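Local structure of periplasmic binding protein (Veillonella parvula, 4OVK) at residues 286-289 with 290-293; 305-308 with 309-313. The protein probably binds a solute in the periplasm and delivers it to an ABC transporter, its ligand being unidentified. All blocks are in the same frame, centred on the assembly; numbering follows the deposited sequence.

Contact 1 of 2, residues 286-289 with 290-293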
# COMPACT_ATOMS: atom_id res chain seq x y z
N PRO A 286 -0.83 -8.35 2.68
CA PRO A 286 -0.40 -9.70 3.07
C PRO A 286 0.80 -10.25 2.27
O PRO A 286 1.59 -11.04 2.80
CB PRO A 286 -1.65 -10.56 2.82
CG PRO A 286 -2.76 -9.62 3.01
CD PRO A 286 -2.29 -8.30 2.46
N LEU A 287 0.93 -9.84 1.01
CA LEU A 287 2.06 -10.25 0.18
C LEU A 287 3.36 -9.55 0.64
O LEU A 287 4.44 -10.16 0.67
CB LEU A 287 1.79 -9.98 -1.30
CG LEU A 287 0.59 -10.77 -1.84
CD1 LEU A 287 0.13 -10.19 -3.15
CD2 LEU A 287 0.90 -12.27 -1.99
N MSE A 288 3.24 -8.29 1.04
CA MSE A 288 4.36 -7.57 1.61
C MSE A 288 4.83 -8.23 2.89
O MSE A 288 6.03 -8.36 3.11
CB MSE A 288 3.96 -6.13 1.87
CG MSE A 288 5.03 -5.34 2.63
SE MSE A 288 6.76 -5.30 1.69
CE MSE A 288 7.36 -3.56 2.38
N MSE A 289 3.90 -8.68 3.73
CA MSE A 289 4.25 -9.33 4.99
C MSE A 289 5.00 -10.63 4.73
O MSE A 289 5.99 -10.97 5.41
CB MSE A 289 2.99 -9.61 5.80
CG MSE A 289 2.34 -8.31 6.22
SE MSE A 289 3.27 -7.61 7.79
CE MSE A 289 1.54 -7.38 8.73
N LYS A 290 4.58 -11.34 3.69
CA LYS A 290 5.24 -12.57 3.29
C LYS A 290 6.66 -12.35 2.78
O LYS A 290 7.57 -13.11 3.13
CB LYS A 290 4.40 -13.34 2.30
CG LYS A 290 3.28 -14.10 3.00
CD LYS A 290 2.38 -14.88 2.08
CE LYS A 290 1.61 -15.91 2.90
NZ LYS A 290 0.69 -16.76 2.11
N TRP A 291 6.87 -11.28 2.01
CA TRP A 291 8.20 -10.91 1.54
C TRP A 291 9.11 -10.60 2.74
O TRP A 291 10.22 -11.15 2.83
CB TRP A 291 8.10 -9.72 0.58
CG TRP A 291 9.38 -9.25 0.01
CD1 TRP A 291 10.08 -9.82 -1.01
CD2 TRP A 291 10.13 -8.11 0.42
NE1 TRP A 291 11.22 -9.11 -1.26
CE2 TRP A 291 11.26 -8.04 -0.40
CE3 TRP A 291 9.94 -7.12 1.40
CZ2 TRP A 291 12.21 -7.03 -0.27
CZ3 TRP A 291 10.88 -6.13 1.53
CH2 TRP A 291 11.99 -6.07 0.69
N MSE A 292 8.64 -9.77 3.66
CA MSE A 292 9.44 -9.36 4.82
C MSE A 292 9.76 -10.53 5.70
O MSE A 292 10.89 -10.67 6.17
CB MSE A 292 8.69 -8.31 5.64
CG MSE A 292 8.58 -7.02 4.84
SE MSE A 292 7.71 -5.64 5.93
CE MSE A 292 9.00 -5.72 7.41
N GLY A 293 8.78 -11.39 5.94
CA GLY A 293 8.98 -12.59 6.77
C GLY A 293 10.13 -13.45 6.27
O GLY A 293 10.97 -13.93 7.06
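Gly293 N donates to Met289 O at 2.9 Å, the shortest of four successive i to i+4 bonds that define this part of alpha-helix 285-296. Met292 N to Met288 O is the straightest of the four, with an N-H...O angle of 167°. Lys290 N and Trp291 N bond in the same way to Pro286 O and Leu287 O. Over this backbone frame lies a Met-aromatic contact: the selenium of Met288, a selenomethionine, reaches Trp291 CE3 at 3.7 Å and stands 4.8 Å from the centroid of the six-membered ring. The approach is oblique, 59° off the ring normal. Both side chains run alongside each other, consistent with each having CG anti to its backbone N, and the bend at chi2 of Met288 (59°) brings the selenium beside the indole. Met292, also a selenomethionine, is less certain here: its CG lies 4.0 Å from Met288 SE in one of two deposited conformers. Met201 of helix 197-204 touches Met289 and Met292, while Trp278 touches Leu287 and Met288. On another side of the helix Lys290 sends an extended chain to a salt bridge with Asp309, and on the way Lys290 CG passes 3.5 Å from Pro286 O.

Contact 2 of 2, residues 305-308 with 309-313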
# COMPACT_ATOMS: atom_id res chain seq x y z
N ILE A 305 5.42 -20.23 -0.68
CA ILE A 305 6.25 -19.75 -1.78
C ILE A 305 5.62 -18.45 -2.28
O ILE A 305 4.51 -18.45 -2.83
CB ILE A 305 6.31 -20.78 -2.92
CG1 ILE A 305 6.88 -22.12 -2.41
CG2 ILE A 305 7.14 -20.25 -4.08
CD1 ILE A 305 6.72 -23.25 -3.39
N LEU A 306 6.32 -17.35 -2.06
CA LEU A 306 5.79 -16.01 -2.30
C LEU A 306 5.35 -15.84 -3.76
O LEU A 306 4.29 -15.30 -4.03
CB LEU A 306 6.82 -14.96 -1.93
CG LEU A 306 6.40 -13.50 -2.19
CD1 LEU A 306 5.07 -13.17 -1.51
CD2 LEU A 306 7.49 -12.54 -1.77
N ARG A 307 6.18 -16.31 -4.70
CA ARG A 307 5.87 -16.20 -6.12
C ARG A 307 4.52 -16.85 -6.46
O ARG A 307 3.75 -16.32 -7.25
CB ARG A 307 7.01 -16.83 -6.94
CG ARG A 307 6.70 -17.25 -8.36
CD ARG A 307 7.94 -17.84 -9.03
NE ARG A 307 9.11 -16.97 -8.90
CZ ARG A 307 9.55 -16.12 -9.83
NH1 ARG A 307 8.95 -16.01 -11.00
NH2 ARG A 307 10.63 -15.38 -9.58
N ASP A 308 4.26 -18.03 -5.89
CA ASP A 308 3.00 -18.73 -6.11
C ASP A 308 1.83 -17.96 -5.52
O ASP A 308 0.77 -17.87 -6.12
CB ASP A 308 3.02 -20.14 -5.51
CG ASP A 308 4.03 -21.05 -6.17
OD1 ASP A 308 4.50 -20.72 -7.28
OD2 ASP A 308 4.36 -22.11 -5.59
N ASP A 309 2.02 -17.41 -4.32
CA ASP A 309 0.95 -16.69 -3.65
C ASP A 309 0.64 -15.39 -4.41
O ASP A 309 -0.52 -15.00 -4.53
CB ASP A 309 1.32 -16.36 -2.21
CG ASP A 309 1.48 -17.60 -1.35
OD1 ASP A 309 1.12 -18.73 -1.77
OD2 ASP A 309 1.99 -17.43 -0.22
N LEU A 310 1.68 -14.74 -4.94
CA LEU A 310 1.50 -13.54 -5.77
C LEU A 310 0.72 -13.89 -7.04
O LEU A 310 -0.25 -13.21 -7.37
CB LEU A 310 2.88 -12.94 -6.10
CG LEU A 310 2.94 -11.71 -6.98
CD1 LEU A 310 2.27 -10.52 -6.29
CD2 LEU A 310 4.36 -11.36 -7.36
N LYS A 311 1.12 -14.96 -7.75
CA LYS A 311 0.41 -15.38 -8.95
C LYS A 311 -1.05 -15.71 -8.64
O LYS A 311 -1.95 -15.32 -9.39
CB LYS A 311 1.08 -16.57 -9.61
CG LYS A 311 2.42 -16.21 -10.23
CD LYS A 311 3.22 -17.44 -10.61
CE LYS A 311 2.62 -18.12 -11.81
NZ LYS A 311 3.57 -19.13 -12.34
N GLN A 312 -1.27 -16.43 -7.55
CA GLN A 312 -2.62 -16.82 -7.14
C GLN A 312 -3.48 -15.58 -6.89
O GLN A 312 -4.63 -15.54 -7.35
CB GLN A 312 -2.59 -17.70 -5.90
CG GLN A 312 -3.96 -18.11 -5.40
CD GLN A 312 -3.88 -18.81 -4.05
OE1 GLN A 312 -3.63 -18.19 -3.01
NE2 GLN A 312 -4.08 -20.11 -4.06
N PHE A 313 -2.93 -14.61 -6.17
CA PHE A 313 -3.66 -13.38 -5.84
C PHE A 313 -4.08 -12.63 -7.12
O PHE A 313 -5.25 -12.28 -7.29
CB PHE A 313 -2.82 -12.49 -4.94
CG PHE A 313 -3.57 -11.31 -4.37
CD1 PHE A 313 -3.73 -10.15 -5.12
CD2 PHE A 313 -4.10 -11.36 -3.10
CE1 PHE A 313 -4.40 -9.05 -4.58
CE2 PHE A 313 -4.78 -10.28 -2.57
CZ PHE A 313 -4.94 -9.14 -3.32
O HOH W 1 2.71 -20.92 -1.17
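Asp309 lays the flat of its carboxylate over the carbonyl oxygen of Ile305, with Asp309 CG 3.5 Å from Ile305 O. The pair sits on the first turn of alpha-helix 306-318, for which Ile305 occupies the N-cap position. With CG turned beside its own backbone N (chi1 -65°), the carboxylate folds back toward that residue, and one water bridges the two: it donates to Asp309 OD1 at 2.8 Å and accepts from Ile305 N, also at 2.8 Å. The other oxygen, OD2, takes the salt bridge from Lys290, so each carboxylate oxygen has a distinct partner. Shortening Asp309 to an alanine is likely to leave the Lys290 ammonium without its carboxylate mate and the water without its OD1 acceptor. The helix is established by i to i+4 bonds, of which Leu310 N to Leu306 O is the shortest at 2.8 Å; Asp309 N donates to Ile305 O in the carbonyl plane. On another face Arg307 runs alongside Lys311, one turn further on, though Lys311 is modelled in two conformers and the pairing holds for one of them. Arg307 NH2 forms a salt bridge with the terminal carboxylate of Phe341, and Ile327 of helix 324-331 touches both Arg307 and Leu310. Leu310 CB packs 3.4 Å from Leu306 O.

In the fold
Contacts 1 and 2 lie on consecutive helices, 285-296 and 306-318, with centres about 11 Å apart on the same side of the chain's centre. They are joined directly by the salt bridge from Lys290 NZ to Asp309 OD2 at 2.7 Å, and by packing of Trp291 CB on Leu306 CD2 at 3.7 Å, of Leu287 O on Leu306 CD1 at 3.8 Å and of Leu287 CD1 on Leu310 CD1 at 3.8 Å. An ion pair thus accompanies an apolar seam between the helices. Helix 150-170 touches residues of both contacts, with Tyr159 meeting Leu287 and Phe313. A triethylene glycol, probably from the crystallisation liquor, accepts a hydrogen bond from Lys290 NZ; it does not identify the transported solute.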